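Putative pachytene checkpoint protein 2 (Caenorhabditis elegans, PDB 4XGU) is an AAA+ ATPase that probably uses ATP hydrolysis to remodel partner proteins and to support chromosome recombination in meiosis. Local coordinates at residues 206-211 and 245-250; 238-243 and 290-295. One frame throughout, in Å; residues are numbered along the deposited sequence.

Overall arrangement
Followed from the N terminus, the chain lays down strand 206-212, runs through helices 217-224 and 228-241, and returns as strand 245-251, where contact 1 closes that loop by pairing the two strands in parallel. Contact 2 starts inside the loop, at the end of helix 228-241 (238-243), and closes only after helix 275-288, when residues 290-295 lead into strand 293-299. The two closures therefore cross, their segments alternating along the chain, and their centres lie about 8 Å apart. Strand 245-251 joins them: it pairs with 206-212 on one flank and 293-299 on the other. Together they tie three neighbouring strands of the ATPase sheet to a helix packed on it.

Contact 1 (206-211 and 245-250); sequences KSVMLE and CMVFVL
V208 O is gripped from strand 245-250 by the amide F248 N at 3.0 Å and by a CH...O contact from V247 CA at 3.3 Å. The F248 ring adds its edge, with CD1 at 3.7 Å from the same oxygen, near the ring plane. The ladder repeats at L210 O, which accepts L250 N at 2.9 Å, and in the other direction at M246 O, which takes V208 N almost in line with its carbonyl. Six parallel bridges, K206-C245 to E211-L250, fix the register.

M209 and F248 cross at about a right angle, M209 CB 3.8 Å from F248 CB. The extended M209 chain, with CG anti to the backbone N (chi1 160°), carries CE 3.6 Å from L250 CD2. With an alanine here that reach to L250 is lost, which would probably open a gap and let the leucine turn more freely. On the opposite face V208 CG2 and V247 CG1 lie side by side at 3.8 Å.

Helix 185-199 covers the M209 and L250 face and helix 228-241 the V208 and V249 face; with D252 following, strand 245-251 is consistent with the Walker B strand of an AAA+ three-layered alpha/beta core.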
ATOM      1  N   LYS B 206     -16.172 -47.425   4.627  1.00 82.14           N
ATOM      2  CA  LYS B 206     -14.949 -47.001   3.948  1.00 80.14           C
ATOM      3  C   LYS B 206     -14.437 -45.694   4.548  1.00 74.51           C
ATOM      4  O   LYS B 206     -15.226 -44.847   4.954  1.00 77.52           O
ATOM      5  CB  LYS B 206     -15.201 -46.841   2.443  1.00 88.51           C
ATOM      6  CG  LYS B 206     -14.001 -46.355   1.641  1.00 94.76           C
ATOM      7  CD  LYS B 206     -14.318 -46.270   0.154  1.00 95.88           C
ATOM      8  CE  LYS B 206     -13.133 -45.727  -0.631  1.00 94.07           C
ATOM      9  NZ  LYS B 206     -13.385 -45.729  -2.098  1.00 95.53           N
ATOM     10  N   SER B 207     -13.120 -45.528   4.611  1.00 74.28           N
ATOM     11  CA  SER B 207     -12.548 -44.297   5.146  1.00 73.40           C
ATOM     12  C   SER B 207     -11.376 -43.811   4.301  1.00 70.64           C
ATOM     13  O   SER B 207     -10.446 -44.566   4.021  1.00 77.36           O
ATOM     14  CB  SER B 207     -12.105 -44.501   6.596  1.00 75.49           C
ATOM     15  OG  SER B 207     -11.561 -43.309   7.133  1.00 78.07           O
ATOM     16  N   VAL B 208     -11.428 -42.546   3.894  1.00 68.98           N
ATOM     17  CA  VAL B 208     -10.384 -41.966   3.053  1.00 64.78           C
ATOM     18  C   VAL B 208      -9.806 -40.702   3.682  1.00 66.89           C
ATOM     19  O   VAL B 208     -10.443 -40.069   4.523  1.00 73.21           O
ATOM     20  CB  VAL B 208     -10.915 -41.623   1.643  1.00 67.11           C
ATOM     21  CG1 VAL B 208     -11.327 -42.887   0.899  1.00 65.48           C
ATOM     22  CG2 VAL B 208     -12.080 -40.647   1.734  1.00 71.09           C
ATOM     23  N   MET B 209      -8.594 -40.341   3.272  1.00 66.00           N
ATOM     24  CA  MET B 209      -7.978 -39.092   3.711  1.00 61.56           C
ATOM     25  C   MET B 209      -7.320 -38.359   2.554  1.00 63.13           C
ATOM     26  O   MET B 209      -6.541 -38.941   1.800  1.00 65.48           O
ATOM     27  CB  MET B 209      -6.943 -39.336   4.811  1.00 58.59           C
ATOM     28  CG  MET B 209      -5.944 -38.184   4.977  1.00 54.44           C
ATOM     29  SD  MET B 209      -4.963 -38.274   6.494  1.00 77.22           S
ATOM     30  CE  MET B 209      -3.571 -37.237   6.064  1.00 48.03           C
ATOM     31  N   LEU B 210      -7.639 -37.076   2.431  1.00 68.71           N
ATOM     32  CA  LEU B 210      -7.050 -36.217   1.414  1.00 68.17           C
ATOM     33  C   LEU B 210      -6.049 -35.255   2.032  1.00 69.77           C
ATOM     34  O   LEU B 210      -6.401 -34.436   2.880  1.00 74.69           O
ATOM     35  CB  LEU B 210      -8.136 -35.445   0.671  1.00 67.31           C
ATOM     36  CG  LEU B 210      -8.826 -36.264  -0.418  1.00 77.41           C
ATOM     37  CD1 LEU B 210     -10.112 -35.604  -0.861  1.00 82.81           C
ATOM     38  CD2 LEU B 210      -7.882 -36.446  -1.596  1.00 82.93           C
ATOM     39  N   GLU B 211      -4.798 -35.363   1.604  1.00 66.11           N
ATOM     40  CA  GLU B 211      -3.740 -34.513   2.127  1.00 71.58           C
ATOM     41  C   GLU B 211      -3.362 -33.427   1.127  1.00 79.28           C
ATOM     42  O   GLU B 211      -3.090 -33.711  -0.038  1.00 88.05           O
ATOM     43  CB  GLU B 211      -2.516 -35.352   2.490  1.00 78.52           C
ATOM     44  CG  GLU B 211      -1.379 -34.548   3.093  1.00 90.57           C
ATOM     45  CD  GLU B 211      -0.208 -35.414   3.504  1.00 99.24           C
ATOM     46  OE1 GLU B 211      -0.250 -36.637   3.248  1.00103.68           O
ATOM     47  OE2 GLU B 211       0.754 -34.867   4.087  1.00100.09           O
ATOM     48  N   CYS B 245     -19.139 -43.153   4.659  1.00 87.39           N
ATOM     49  CA  CYS B 245     -17.708 -42.980   4.445  1.00 90.02           C
ATOM     50  C   CYS B 245     -17.238 -41.656   5.028  1.00 93.17           C
ATOM     51  O   CYS B 245     -17.785 -40.601   4.705  1.00 99.36           O
ATOM     52  CB  CYS B 245     -17.358 -43.036   2.957  1.00 91.00           C
ATOM     53  SG  CYS B 245     -15.657 -42.508   2.592  1.00 81.70           S
ATOM     54  N   MET B 246     -16.224 -41.709   5.884  1.00 90.25           N
ATOM     55  CA  MET B 246     -15.694 -40.490   6.476  1.00 88.28           C
ATOM     56  C   MET B 246     -14.434 -40.049   5.747  1.00 84.58           C
ATOM     57  O   MET B 246     -13.586 -40.872   5.393  1.00 82.68           O
ATOM     58  CB  MET B 246     -15.423 -40.675   7.974  1.00 84.59           C
ATOM     59  CG  MET B 246     -14.299 -41.634   8.324  1.00 82.03           C
ATOM     60  SD  MET B 246     -14.230 -41.993  10.095  1.00 88.33           S
ATOM     61  CE  MET B 246     -14.346 -40.346  10.791  1.00 79.08           C
ATOM     62  N   VAL B 247     -14.327 -38.747   5.503  1.00 85.88           N
ATOM     63  CA  VAL B 247     -13.171 -38.204   4.805  1.00 84.39           C
ATOM     64  C   VAL B 247     -12.368 -37.289   5.730  1.00 72.96           C
ATOM     65  O   VAL B 247     -12.923 -36.550   6.545  1.00 71.76           O
ATOM     66  CB  VAL B 247     -13.590 -37.450   3.510  1.00 63.58           C
ATOM     67  CG1 VAL B 247     -14.750 -38.172   2.834  1.00 61.48           C
ATOM     68  CG2 VAL B 247     -13.966 -36.012   3.794  1.00 66.38           C
ATOM     69  N   PHE B 248     -11.049 -37.383   5.625  1.00 65.90           N
ATOM     70  CA  PHE B 248     -10.153 -36.550   6.412  1.00 61.74           C
ATOM     71  C   PHE B 248      -9.398 -35.605   5.497  1.00 66.26           C
ATOM     72  O   PHE B 248      -8.843 -36.027   4.484  1.00 74.48           O
ATOM     73  CB  PHE B 248      -9.165 -37.404   7.208  1.00 62.21           C
ATOM     74  CG  PHE B 248      -9.784 -38.147   8.353  1.00 61.43           C
ATOM     75  CD1 PHE B 248     -10.334 -39.405   8.165  1.00 65.68           C
ATOM     76  CD2 PHE B 248      -9.802 -37.597   9.622  1.00 57.71           C
ATOM     77  CE1 PHE B 248     -10.900 -40.097   9.222  1.00 62.62           C
ATOM     78  CE2 PHE B 248     -10.366 -38.281  10.683  1.00 58.03           C
ATOM     79  CZ  PHE B 248     -10.915 -39.535  10.484  1.00 58.72           C
ATOM     80  N   VAL B 249      -9.371 -34.326   5.847  1.00 56.19           N
ATOM     81  CA  VAL B 249      -8.617 -33.367   5.055  1.00 58.30           C
ATOM     82  C   VAL B 249      -7.480 -32.777   5.871  1.00 62.49           C
ATOM     83  O   VAL B 249      -7.707 -32.059   6.844  1.00 64.13           O
ATOM     84  CB  VAL B 249      -9.510 -32.238   4.530  1.00 61.40           C
ATOM     85  CG1 VAL B 249      -8.677 -31.221   3.768  1.00 64.17           C
ATOM     86  CG2 VAL B 249     -10.610 -32.804   3.645  1.00 64.45           C
ATOM     87  N   LEU B 250      -6.254 -33.099   5.476  1.00 61.38           N
ATOM     88  CA  LEU B 250      -5.076 -32.556   6.133  1.00 65.99           C
ATOM     89  C   LEU B 250      -4.498 -31.407   5.315  1.00 74.32           C
ATOM     90  O   LEU B 250      -4.361 -31.508   4.096  1.00 84.11           O
ATOM     91  CB  LEU B 250      -4.022 -33.645   6.339  1.00 65.39           C
ATOM     92  CG  LEU B 250      -2.689 -33.174   6.925  1.00 63.42           C
ATOM     93  CD1 LEU B 250      -2.903 -32.559   8.296  1.00 63.85           C
ATOM     94  CD2 LEU B 250      -1.696 -34.319   6.999  1.00 62.06           C
TER

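Contact 2 (238-243 and 290-295); sequences ELAEDE and RDNVLI
N292 ND2 meets the end of helix 228-241 by donating to A240 O at 3.3 Å, with an N-H...O angle of 150°. The acceptor lies close to the plane of the N292 amide, whereas the donor is tilted from the A240 carbonyl plane. The same nitrogen, ND2, stands 2.8 Å from D242 O, which puts the amide beside the chain as it leaves helix 228-241 and heads for strand 245-251. C245 O also lies close, though too close for a bond there to be more than doubtful. The N292 side chain is set for this by its first torsion (chi1 67°), which places CG between the backbone N and the carbonyl carbon.

Beside this polar grip, A240 CB points toward the other segment and makes two contacts: V293 CG2 at 3.6 Å and R290 CD at 3.7 Å. Here helix 228-241 of the alpha/beta ATPase domain packs against the start of strand 293-299. R290 then bends at chi2 (-118°), and its guanidinium passes obliquely alongside E241, with NH1 3.3 Å from E241 CG. The contact with E241 is thus to the aliphatic part of the glutamate, and the partner modelled for the charge is D237, salt-bridged to NH2, an atom whose position is less sure.

Farther out, V247 pairs through its backbone with both N292 and L294, which holds the strand start in register with strand 245-251. V293 also packs on V247 and on I287 of helix 275-288.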
ATOM      1  N   GLU B 238     -17.591 -34.445  -3.597  1.00101.07           N
ATOM      2  CA  GLU B 238     -18.183 -35.660  -4.154  1.00102.31           C
ATOM      3  C   GLU B 238     -17.913 -36.864  -3.261  1.00101.69           C
ATOM      4  O   GLU B 238     -18.795 -37.693  -3.037  1.00104.13           O
ATOM      5  CB  GLU B 238     -17.650 -35.933  -5.562  1.00103.38           C
ATOM      6  CG  GLU B 238     -18.452 -35.280  -6.675  1.00109.81           C
ATOM      7  CD  GLU B 238     -18.267 -35.988  -8.003  1.00114.66           C
ATOM      8  OE1 GLU B 238     -17.502 -36.974  -8.047  1.00114.80           O
ATOM      9  OE2 GLU B 238     -18.892 -35.564  -9.001  1.00117.93           O
ATOM     10  N   LEU B 239     -16.689 -36.949  -2.753  1.00100.16           N
ATOM     11  CA  LEU B 239     -16.306 -38.022  -1.846  1.00 95.21           C
ATOM     12  C   LEU B 239     -17.059 -37.885  -0.528  1.00 92.56           C
ATOM     13  O   LEU B 239     -17.349 -38.877   0.140  1.00 94.14           O
ATOM     14  CB  LEU B 239     -14.797 -38.007  -1.611  1.00 94.30           C
ATOM     15  CG  LEU B 239     -14.093 -39.363  -1.581  1.00 93.38           C
ATOM     16  CD1 LEU B 239     -14.509 -40.200  -2.778  1.00 95.44           C
ATOM     17  CD2 LEU B 239     -12.587 -39.168  -1.569  1.00 92.62           C
ATOM     18  N   ALA B 240     -17.378 -36.646  -0.168  1.00 93.54           N
ATOM     19  CA  ALA B 240     -18.129 -36.364   1.050  1.00 92.89           C
ATOM     20  C   ALA B 240     -19.619 -36.606   0.839  1.00100.26           C
ATOM     21  O   ALA B 240     -20.347 -36.899   1.787  1.00 96.27           O
ATOM     22  CB  ALA B 240     -17.884 -34.937   1.502  1.00 96.69           C
ATOM     23  N   GLU B 241     -20.064 -36.473  -0.410  1.00109.91           N
ATOM     24  CA  GLU B 241     -21.446 -36.774  -0.780  1.00110.84           C
ATOM     25  C   GLU B 241     -21.744 -38.244  -0.519  1.00107.41           C
ATOM     26  O   GLU B 241     -22.878 -38.623  -0.224  1.00104.19           O
ATOM     27  CB  GLU B 241     -21.708 -36.429  -2.250  1.00114.20           C
ATOM     28  CG  GLU B 241     -21.769 -34.935  -2.542  1.00117.54           C
ATOM     29  CD  GLU B 241     -21.773 -34.624  -4.028  1.00122.34           C
ATOM     30  OE1 GLU B 241     -21.506 -33.458  -4.395  1.00123.47           O
ATOM     31  OE2 GLU B 241     -22.039 -35.542  -4.830  1.00125.91           O
ATOM     32  N   ASP B 242     -20.708 -39.067  -0.634  1.00110.39           N
ATOM     33  CA  ASP B 242     -20.798 -40.478  -0.296  1.00117.13           C
ATOM     34  C   ASP B 242     -20.961 -40.635   1.211  1.00116.93           C
ATOM     35  O   ASP B 242     -20.083 -40.251   1.983  1.00117.48           O
ATOM     36  CB  ASP B 242     -19.554 -41.226  -0.790  1.00119.27           C
ATOM     37  CG  ASP B 242     -19.639 -42.725  -0.566  1.00119.51           C
ATOM     38  OD1 ASP B 242     -20.731 -43.222  -0.216  1.00123.00           O
ATOM     39  OD2 ASP B 242     -18.611 -43.411  -0.747  1.00114.99           O
ATOM     40  N   GLU B 243     -22.095 -41.190   1.630  1.00114.80           N
ATOM     41  CA  GLU B 243     -22.332 -41.438   3.045  1.00108.88           C
ATOM     42  C   GLU B 243     -21.761 -42.797   3.430  1.00109.84           C
ATOM     43  O   GLU B 243     -21.279 -43.540   2.573  1.00116.78           O
ATOM     44  CB  GLU B 243     -23.825 -41.366   3.375  1.00107.55           C
ATOM     45  CG  GLU B 243     -24.651 -42.545   2.875  1.00110.14           C
ATOM     46  CD  GLU B 243     -25.035 -42.434   1.407  1.00115.36           C
ATOM     47  OE1 GLU B 243     -26.053 -43.043   1.018  1.00118.11           O
ATOM     48  OE2 GLU B 243     -24.326 -41.746   0.641  1.00116.59           O
ATOM     49  N   ARG B 290     -20.614 -31.025   6.357  1.00 84.63           N
ATOM     50  CA  ARG B 290     -20.981 -32.434   6.301  1.00 89.27           C
ATOM     51  C   ARG B 290     -20.695 -33.132   7.628  1.00 92.17           C
ATOM     52  O   ARG B 290     -19.760 -32.771   8.343  1.00 92.66           O
ATOM     53  CB  ARG B 290     -20.233 -33.133   5.169  1.00 88.12           C
ATOM     54  CG  ARG B 290     -20.235 -32.366   3.863  1.00 83.35           C
ATOM     55  CD  ARG B 290     -20.929 -33.155   2.770  1.00 87.45           C
ATOM     56  NE  ARG B 290     -21.047 -32.382   1.538  1.00 93.89           N
ATOM     57  CZ  ARG B 290     -21.778 -32.753   0.494  1.00101.33           C
ATOM     58  NH1 ARG B 290     -22.461 -33.887   0.532  1.00101.32           N
ATOM     59  NH2 ARG B 290     -21.832 -31.985  -0.585  1.00111.47           N
ATOM     60  N   ASP B 291     -21.505 -34.133   7.951  1.00 90.50           N
ATOM     61  CA  ASP B 291     -21.338 -34.881   9.189  1.00 87.59           C
ATOM     62  C   ASP B 291     -20.188 -35.878   9.103  1.00 87.46           C
ATOM     63  O   ASP B 291     -19.508 -36.142  10.096  1.00 90.31           O
ATOM     64  CB  ASP B 291     -22.632 -35.615   9.547  1.00 94.85           C
ATOM     65  CG  ASP B 291     -23.744 -34.673   9.957  1.00104.04           C
ATOM     66  OD1 ASP B 291     -23.447 -33.503  10.277  1.00104.23           O
ATOM     67  OD2 ASP B 291     -24.914 -35.108   9.971  1.00112.07           O
ATOM     68  N   ASN B 292     -19.971 -36.429   7.913  1.00 83.01           N
ATOM     69  CA  ASN B 292     -18.972 -37.475   7.726  1.00 75.05           C
ATOM     70  C   ASN B 292     -17.620 -36.936   7.268  1.00 68.02           C
ATOM     71  O   ASN B 292     -16.876 -37.617   6.569  1.00 70.18           O
ATOM     72  CB  ASN B 292     -19.476 -38.506   6.715  1.00 82.24           C
ATOM     73  CG  ASN B 292     -19.597 -37.935   5.313  1.00 87.52           C
ATOM     74  OD1 ASN B 292     -19.797 -36.734   5.134  1.00 93.10           O
ATOM     75  ND2 ASN B 292     -19.474 -38.797   4.311  1.00 90.44           N
ATOM     76  N   VAL B 293     -17.303 -35.709   7.664  1.00 63.78           N
ATOM     77  CA  VAL B 293     -16.070 -35.070   7.228  1.00 58.51           C
ATOM     78  C   VAL B 293     -15.311 -34.494   8.417  1.00 61.82           C
ATOM     79  O   VAL B 293     -15.917 -34.069   9.394  1.00 67.27           O
ATOM     80  CB  VAL B 293     -16.360 -33.954   6.205  1.00 61.96           C
ATOM     81  CG1 VAL B 293     -15.093 -33.223   5.833  1.00 64.14           C
ATOM     82  CG2 VAL B 293     -17.012 -34.532   4.965  1.00 65.44           C
ATOM     83  N   LEU B 294     -13.985 -34.496   8.340  1.00 61.92           N
ATOM     84  CA  LEU B 294     -13.160 -33.917   9.388  1.00 59.81           C
ATOM     85  C   LEU B 294     -11.900 -33.302   8.791  1.00 67.69           C
ATOM     86  O   LEU B 294     -11.145 -33.979   8.091  1.00 78.41           O
ATOM     87  CB  LEU B 294     -12.799 -34.982  10.419  1.00 54.67           C
ATOM     88  CG  LEU B 294     -12.213 -34.478  11.730  1.00 59.72           C
ATOM     89  CD1 LEU B 294     -13.181 -33.509  12.373  1.00 68.30           C
ATOM     90  CD2 LEU B 294     -11.940 -35.652  12.644  1.00 60.43           C
ATOM     91  N   ILE B 295     -11.668 -32.021   9.059  1.00 64.57           N
ATOM     92  CA  ILE B 295     -10.518 -31.339   8.473  1.00 65.50           C
ATOM     93  C   ILE B 295      -9.475 -30.974   9.530  1.00 67.99           C
ATOM     94  O   ILE B 295      -9.802 -30.439  10.591  1.00 71.01           O
ATOM     95  CB  ILE B 295     -10.954 -30.079   7.696  1.00 69.68           C
ATOM     96  CG1 ILE B 295     -11.718 -29.116   8.597  1.00 76.25           C
ATOM     97  CG2 ILE B 295     -11.852 -30.462   6.533  1.00 77.61           C
ATOM     98  CD1 ILE B 295     -12.415 -28.008   7.836  1.00 81.60           C
TER